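Local coordinates for protein chitinase (Paenibacillus sp. FPU-7, PDB 5GZT) that probably hydrolyses chitin by random internal cleavage of the beta-1,4 linkages between its N-acetylglucosamine units, at residues L96-A99 and D104-I107; S148-T153 and V161-S166. All coordinates share one frame; numbering follows the deposited sequence.

Contact 1: L96-A99 and D104-I107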
# COMPACT_ATOMS: atom_id res chain seq x y z
N LEU B 96 -50.86 19.33 -15.49
CA LEU B 96 -52.28 19.57 -15.49
C LEU B 96 -52.55 20.14 -14.13
O LEU B 96 -52.14 19.53 -13.12
CB LEU B 96 -53.04 18.25 -15.68
CG LEU B 96 -54.55 18.15 -15.55
CD1 LEU B 96 -55.37 19.21 -16.20
CD2 LEU B 96 -54.99 16.78 -16.13
N THR B 97 -53.30 21.23 -14.07
CA THR B 97 -53.53 21.93 -12.82
C THR B 97 -54.99 22.17 -12.67
O THR B 97 -55.61 22.68 -13.59
CB THR B 97 -52.72 23.27 -12.80
OG1 THR B 97 -51.31 22.99 -12.81
CG2 THR B 97 -53.10 24.10 -11.55
N VAL B 98 -55.54 21.81 -11.49
CA VAL B 98 -56.91 22.02 -11.23
C VAL B 98 -56.95 23.13 -10.15
O VAL B 98 -56.49 22.95 -9.03
CB VAL B 98 -57.59 20.73 -10.76
CG1 VAL B 98 -59.06 20.99 -10.61
CG2 VAL B 98 -57.31 19.57 -11.75
N ALA B 99 -57.54 24.26 -10.51
CA ALA B 99 -57.52 25.46 -9.67
C ALA B 99 -58.52 25.38 -8.56
O ALA B 99 -59.53 24.67 -8.66
CB ALA B 99 -57.83 26.70 -10.54
N ASP B 104 -65.90 20.79 -7.42
CA ASP B 104 -66.37 19.46 -7.90
C ASP B 104 -65.75 19.07 -9.22
O ASP B 104 -66.34 18.32 -9.98
CB ASP B 104 -67.90 19.46 -8.09
CG ASP B 104 -68.66 19.65 -6.78
OD1 ASP B 104 -68.17 19.18 -5.75
OD2 ASP B 104 -69.79 20.21 -6.83
N ALA B 105 -64.57 19.58 -9.51
CA ALA B 105 -63.85 19.21 -10.74
C ALA B 105 -63.80 17.65 -10.95
O ALA B 105 -63.68 16.91 -9.97
CB ALA B 105 -62.44 19.79 -10.75
N VAL B 106 -63.94 17.19 -12.20
CA VAL B 106 -63.70 15.75 -12.50
C VAL B 106 -62.75 15.72 -13.64
O VAL B 106 -62.97 16.45 -14.64
CB VAL B 106 -65.01 15.04 -12.97
CG1 VAL B 106 -64.73 13.58 -13.40
CG2 VAL B 106 -66.06 15.11 -11.86
N ILE B 107 -61.75 14.83 -13.53
CA ILE B 107 -60.75 14.70 -14.54
C ILE B 107 -60.83 13.21 -14.95
O ILE B 107 -60.63 12.33 -14.09
CB ILE B 107 -59.34 14.96 -14.03
CG1 ILE B 107 -59.20 16.33 -13.36
CG2 ILE B 107 -58.39 14.85 -15.19
CD1 ILE B 107 -59.24 17.55 -14.31

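Contact 2: S148-T153 and V161-S166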
# COMPACT_ATOMS: atom_id res chain seq x y z
N SER B 148 -57.21 5.10 -10.48
CA SER B 148 -55.93 4.42 -10.48
C SER B 148 -54.84 5.32 -9.88
O SER B 148 -54.69 6.50 -10.25
CB SER B 148 -55.57 3.86 -11.87
OG SER B 148 -55.29 4.83 -12.83
N ALA B 149 -54.12 4.74 -8.93
CA ALA B 149 -53.14 5.45 -8.13
C ALA B 149 -52.13 6.15 -8.97
O ALA B 149 -51.68 5.60 -9.96
CB ALA B 149 -52.45 4.50 -7.15
N PRO B 150 -51.79 7.42 -8.62
CA PRO B 150 -50.66 8.12 -9.24
C PRO B 150 -49.36 7.40 -8.93
O PRO B 150 -49.31 6.75 -7.92
CB PRO B 150 -50.61 9.51 -8.56
CG PRO B 150 -51.49 9.39 -7.38
CD PRO B 150 -52.42 8.22 -7.54
N GLY B 151 -48.33 7.59 -9.75
CA GLY B 151 -47.02 6.91 -9.51
C GLY B 151 -46.34 7.38 -8.25
O GLY B 151 -45.84 6.57 -7.49
N LYS B 152 -46.25 8.70 -8.07
CA LYS B 152 -45.85 9.31 -6.76
C LYS B 152 -46.82 10.44 -6.37
O LYS B 152 -47.42 11.08 -7.26
CB LYS B 152 -44.47 9.91 -6.80
CG LYS B 152 -43.36 8.95 -7.20
CD LYS B 152 -42.05 9.70 -7.38
CE LYS B 152 -42.01 10.58 -8.64
NZ LYS B 152 -41.93 12.06 -8.34
N THR B 153 -47.00 10.65 -5.07
CA THR B 153 -47.83 11.76 -4.56
C THR B 153 -46.95 12.65 -3.67
O THR B 153 -46.17 12.13 -2.84
CB THR B 153 -49.00 11.31 -3.69
OG1 THR B 153 -48.46 10.80 -2.47
CG2 THR B 153 -49.81 10.29 -4.35
N VAL B 161 -55.51 11.56 0.16
CA VAL B 161 -56.15 11.16 -1.11
C VAL B 161 -56.51 9.67 -1.01
O VAL B 161 -55.88 8.90 -0.29
CB VAL B 161 -55.31 11.45 -2.37
CG1 VAL B 161 -54.87 12.90 -2.40
CG2 VAL B 161 -54.10 10.56 -2.45
N THR B 162 -57.58 9.30 -1.69
CA THR B 162 -57.95 7.88 -1.82
C THR B 162 -57.63 7.35 -3.22
O THR B 162 -57.62 8.08 -4.21
CB THR B 162 -59.40 7.66 -1.51
OG1 THR B 162 -60.17 8.59 -2.26
CG2 THR B 162 -59.63 7.76 0.01
N THR B 163 -57.33 6.06 -3.27
CA THR B 163 -56.97 5.39 -4.51
C THR B 163 -57.64 4.00 -4.70
O THR B 163 -58.14 3.38 -3.74
CB THR B 163 -55.46 5.13 -4.52
OG1 THR B 163 -55.18 4.25 -3.46
CG2 THR B 163 -54.62 6.42 -4.35
N GLY B 164 -57.57 3.49 -5.94
CA GLY B 164 -57.91 2.07 -6.25
C GLY B 164 -59.41 1.97 -6.15
O GLY B 164 -60.07 3.01 -5.99
N GLY B 165 -59.96 0.76 -6.23
CA GLY B 165 -61.39 0.58 -5.96
C GLY B 165 -61.78 0.86 -4.50
O GLY B 165 -61.09 1.60 -3.75
N SER B 166 -62.90 0.27 -4.10
CA SER B 166 -63.24 0.13 -2.67
C SER B 166 -62.22 -0.79 -1.90
O SER B 166 -62.19 -0.74 -0.65
CB SER B 166 -64.69 -0.39 -2.48
OG SER B 166 -65.68 0.37 -3.15

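Contact 1: L96-A99 and D104-I107
Val98 carries the tight part of this contact, with one methyl for each of two partners. CG1 lies trans to the backbone N (chi1 -175°) and meets Ala105 CB at 3.6 Å. The second methyl is beside the backbone N and turns to Ile107, where Val98 CG2 and Ile107 CD1 meet tip to tip at 3.8 Å. Ile107 CG1 stands beside its own backbone N (chi1 -56°), and with chi2 -72° this brings CD1 to the valine. Leu96 adds a looser touch. It slides past Ile107 in the opposite direction, with Leu96 CD2 4.0 Å from Ile107 CG2. All four residues are buried, and the contact is wholly apolar. No hydrogen bond joins the segments, and the CA atoms of Val98 and Ala105 are 7.5 Å apart. The solvent side lies on the far faces of the strands: Thr97 and Val106 point away from the partner segment and are partly exposed. This is the inward packing of two faces of a parallel beta-helix, in which successive coils stack their side chains in the core. Strand 92-98 lies between strands 72-78 and 114-120 on one face, and strand 106-109 lies between 85-89 and 125-127 on the other. Leu86 touches both Leu96 and Ile107, as does Val78, while Leu120 and Ile122 pack on Val98 from the following coil.

Contact 2: S148-T153 and V161-S166
The two backbones come closest at Ala149 and Thr163, whose CA atoms are 5.3 Å apart, but no hydrogen bond crosses between the segments. The side-chain contact centres on the methyl of Thr163. Its CB bond points toward 148-153. OG1 lies between the backbone N and the carbonyl carbon (chi1 64°), which leaves CG2 beside the N and anti to the carbonyl carbon. From there the methyl meets Ala149: Thr163 CG2 is 4.0 Å from Ala149 CB. The branch carbon is just as near, with Thr163 CB also 4.0 Å from Ala149 CB. Pro150 gives a looser touch through its CD, 4.3 Å from Thr163 CG2. Contact is thus by carbon alone, light in area and only partly buried. It lies at the C-terminal end of a parallel beta-helix. Residues 148-150 belong to the turn between strand 145-146 on one face and strand 152-154 on another. The weakly bonded strand 162-163 is the last of its face and runs parallel to 145-146, with Thr162 in backbone hydrogen bonds to Ser144 and Phe146. Thr163 lies against the turn that follows strand 145-146 in the preceding coil. Pro150 is buried and also touches Val132 and Ala135 of strand 131-137, while Ala149 is exposed. Beyond Thr163 the chain leaves the strand through Gly164, which has a positive phi of 73°. On strand 152-154, Lys152 NZ is hydrogen-bonded to Thr134 OG1.

How the contacts relate
Both contacts involve the same two parallel sheets of one beta-helix; contact 1 joins strands of both, contact 2 joins a strand to the turn between them. Contact 1 lies inside the stack and contact 2 at its C-terminal end. Their centres are 16 Å apart, and their nearest atoms about 9 Å apart, so they do not touch. Between strands 106-109 and 162-163 of the shared face lie strands 125-127 and 145-146. The sodium ion is held by Glu44, Thr50, Phe52 and Ser72, so neither contact supplies a ligand. The contact centres lie about 68 Å (contact 1) and 59 Å (contact 2) from the centre of the chain, on the same side.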